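Local coordinates for Myo-inositol-1-phosphate synthase-related protein (Thermotoga maritima MSB8, PDB 3CIN) that binds nicotinamide-adenine-dinucleotide in a Rossmann-type domain and is related to the myo-inositol-1-phosphate synthases, at residues K97-L101 / E112-D116. Residues are numbered along the deposited sequence; the frame is centred on the assembly and turned at random. Where two conformers were deposited one is given.
Sequences KGVHL and EGLED. With NAD (nicotinamide-adenine-dinucleotide), chain F.
Glu115 reaches across to the backbone of Val99, His100 and Leu101, and its carboxylate takes up the amides of the last two. OE1 accepts His100 N at 3.2 Å on its syn side, while OE2 accepts Leu101 N at 2.7 Å and a second, weak bond from His100 N. OE2 also sits over the centre of the His100 imidazole, 3.1 Å above the ring plane, with the ring and carboxylate planes 48° apart.

From CB outward, the His100 side chain meets the second segment at nearly every atom. CB lies at the margin of the Glu115 OE2 contact and CG beneath that oxygen; chi1 of 60° sets CG between the backbone N and the carbonyl carbon, and the ring is turned with ND1 donating to Leu101 O, close to the ring plane. At the ring edge CD2 approaches Gly113 N, 3.5 Å away, CE1 lies beneath OE2, and NE2 donates to Asp116 OD1 at 2.6 Å. With both nitrogens bonded near the ring plane, the imidazole is fixed in its rotation and is probably protonated, a state the two carboxylates would favour. The other oxygen, Asp116 OD2, accepts Gly113 N from above the carboxylate plane.

Segment 97-101 begins at the end of strand 96-97, at the edge of the parallel Rossmann-type sheet, and with 112-116 lies in the connection to helix 120-134. Val99 O accepts N6A of the NAD adenine at 2.8 Å; Glu115 bonds His100 N of the same peptide group and is thus second shell to that contact. Beyond the histidine, Leu114 N donates to Gly98 O at 2.8 Å, and Leu114 CB packs against Val99 CG1; both side chains also touch Ala123 of helix 120-134. The aliphatic chain of Lys97 runs alongside Gly113, its CD 3.7 Å from Gly113 N, before CE meets Leu114 CD2.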
loop_
_atom_site.group_PDB
_atom_site.type_symbol
_atom_site.label_atom_id
_atom_site.label_comp_id
_atom_site.label_asym_id
_atom_site.label_seq_id
_atom_site.Cartn_x
_atom_site.Cartn_y
_atom_site.Cartn_z
ATOM N N LYS A 97 23.735 38.216 -4.078
ATOM C CA LYS A 97 24.685 37.192 -4.525
ATOM C C LYS A 97 25.462 36.603 -3.352
ATOM O O LYS A 97 26.121 37.330 -2.575
ATOM C CB LYS A 97 25.668 37.827 -5.570
ATOM C CG LYS A 97 26.682 36.875 -6.176
ATOM C CD LYS A 97 27.469 37.519 -7.284
ATOM C CE LYS A 97 28.303 38.633 -6.827
ATOM N NZ LYS A 97 28.837 39.330 -8.040
ATOM N N GLY A 98 25.420 35.272 -3.275
ATOM C CA GLY A 98 26.225 34.493 -2.361
ATOM C C GLY A 98 27.546 33.975 -2.912
ATOM O O GLY A 98 28.213 34.652 -3.664
ATOM N N VAL A 99 27.945 32.794 -2.437
ATOM C CA VAL A 99 29.135 32.076 -2.875
ATOM C C VAL A 99 28.671 30.725 -3.394
ATOM O O VAL A 99 27.895 30.037 -2.716
ATOM C CB VAL A 99 30.140 31.906 -1.690
ATOM C CG1 VAL A 99 30.653 33.244 -1.236
ATOM C CG2 VAL A 99 29.541 31.236 -0.524
ATOM N N HIS A 100 29.134 30.320 -4.567
ATOM C CA HIS A 100 28.554 29.137 -5.224
ATOM C C HIS A 100 29.292 27.861 -4.972
ATOM O O HIS A 100 28.689 26.803 -4.809
ATOM C CB HIS A 100 28.305 29.327 -6.742
ATOM C CG HIS A 100 29.512 29.633 -7.570
ATOM N ND1 HIS A 100 30.375 28.659 -8.026
ATOM C CD2 HIS A 100 29.965 30.805 -8.083
ATOM C CE1 HIS A 100 31.329 29.219 -8.751
ATOM N NE2 HIS A 100 31.095 30.520 -8.813
ATOM N N LEU A 101 30.611 27.960 -4.964
ATOM C CA LEU A 101 31.465 26.786 -4.992
ATOM C C LEU A 101 30.888 25.724 -5.940
ATOM O O LEU A 101 30.578 26.039 -7.094
ATOM C CB LEU A 101 31.707 26.291 -3.579
ATOM C CG LEU A 101 32.617 27.270 -2.835
ATOM C CD1 LEU A 101 32.452 27.080 -1.376
ATOM C CD2 LEU A 101 34.069 27.053 -3.266
ATOM N N GLU A 112 26.344 32.594 -10.279
ATOM C CA GLU A 112 27.296 33.639 -9.930
ATOM C C GLU A 112 27.562 33.707 -8.436
ATOM O O GLU A 112 26.710 33.401 -7.599
ATOM C CB GLU A 112 26.887 34.997 -10.472
ATOM C CG GLU A 112 25.452 35.289 -10.561
ATOM C CD GLU A 112 25.198 36.637 -11.241
ATOM O OE1 GLU A 112 25.561 36.772 -12.436
ATOM O OE2 GLU A 112 24.641 37.559 -10.589
ATOM N N GLY A 113 28.779 34.105 -8.109
ATOM C CA GLY A 113 29.281 34.010 -6.753
ATOM C C GLY A 113 30.312 35.054 -6.450
ATOM O O GLY A 113 31.066 35.491 -7.334
ATOM N N LEU A 114 30.332 35.501 -5.212
ATOM C CA LEU A 114 31.359 36.453 -4.771
ATOM C C LEU A 114 32.759 35.922 -5.106
ATOM O O LEU A 114 33.631 36.675 -5.524
ATOM C CB LEU A 114 31.212 36.718 -3.270
ATOM C CG LEU A 114 30.001 37.524 -2.831
ATOM C CD1 LEU A 114 29.878 37.528 -1.297
ATOM C CD2 LEU A 114 30.163 38.958 -3.393
ATOM N N GLU A 115 32.962 34.616 -5.011
ATOM C CA GLU A 115 34.336 34.061 -5.056
ATOM C C GLU A 115 34.850 33.949 -6.501
ATOM O O GLU A 115 35.973 33.519 -6.733
ATOM C CB GLU A 115 34.427 32.738 -4.254
ATOM C CG GLU A 115 33.991 31.446 -4.985
ATOM C CD GLU A 115 32.493 31.260 -5.189
ATOM O OE1 GLU A 115 31.705 32.193 -4.945
ATOM O OE2 GLU A 115 32.130 30.135 -5.633
ATOM N N ASP A 116 34.012 34.366 -7.456
ATOM C CA ASP A 116 34.400 34.551 -8.860
ATOM C C ASP A 116 35.329 35.756 -9.027
ATOM O O ASP A 116 36.081 35.833 -9.996
ATOM C CB ASP A 116 33.180 34.825 -9.725
ATOM C CG ASP A 116 32.229 33.621 -9.847
ATOM O OD1 ASP A 116 32.639 32.460 -9.649
ATOM O OD2 ASP A 116 31.059 33.854 -10.189
HETATM P PA NAD F . 15.699 24.022 -4.359
HETATM O O1A NAD F . 14.291 24.323 -4.796
HETATM O O2A NAD F . 16.565 23.613 -5.510
HETATM O O5B NAD F . 16.264 25.374 -3.799
HETATM C C5B NAD F . 17.657 25.529 -3.537
HETATM C C4B NAD F . 17.997 26.991 -3.767
HETATM O O4B NAD F . 19.313 27.235 -3.296
HETATM C C3B NAD F . 17.958 27.439 -5.223
HETATM O O3B NAD F . 17.311 28.694 -5.357
HETATM C C2B NAD F . 19.430 27.560 -5.598
HETATM O O2B NAD F . 19.634 28.386 -6.712
HETATM C C1B NAD F . 20.006 28.038 -4.284
HETATM N N9A NAD F . 21.444 27.818 -4.109
HETATM C C8A NAD F . 22.124 26.674 -4.514
HETATM N N7A NAD F . 23.412 26.798 -4.044
HETATM C C5A NAD F . 23.509 28.000 -3.387
HETATM C C6A NAD F . 24.588 28.672 -2.806
HETATM N N6A NAD F . 25.841 28.123 -2.715
HETATM N N1A NAD F . 24.320 29.875 -2.183
HETATM C C2A NAD F . 23.047 30.415 -2.217
HETATM N N3A NAD F . 21.990 29.803 -2.857
HETATM C C4A NAD F . 22.254 28.612 -3.432
HETATM O O3 NAD F . 15.716 22.949 -3.206
HETATM P PN NAD F . 14.674 22.841 -2.026
HETATM O O1N NAD F . 13.712 21.751 -2.362
HETATM O O2N NAD F . 14.237 24.197 -1.581
HETATM O O5D NAD F . 15.589 22.214 -0.883
HETATM C C5D NAD F . 16.539 23.012 -0.216
HETATM C C4D NAD F . 17.469 22.166 0.645
HETATM O O4D NAD F . 16.724 21.626 1.703
HETATM C C3D NAD F . 18.166 21.012 -0.059
HETATM O O3D NAD F . 19.513 20.862 0.459
HETATM C C2D NAD F . 17.345 19.824 0.416
HETATM O O2D NAD F . 18.112 18.616 0.438
HETATM C C1D NAD F . 17.034 20.264 1.829
HETATM N N1N NAD F . 15.896 19.554 2.409
HETATM C C2N NAD F . 14.695 19.638 1.830
HETATM C C3N NAD F . 13.652 18.939 2.494
HETATM C C7N NAD F . 12.287 19.208 2.049
HETATM O O7N NAD F . 12.161 20.022 0.958
HETATM N N7N NAD F . 11.247 18.673 2.708
HETATM C C4N NAD F . 13.859 18.204 3.644
HETATM C C5N NAD F . 15.104 18.128 4.199
HETATM C C6N NAD F . 16.125 18.844 3.559
#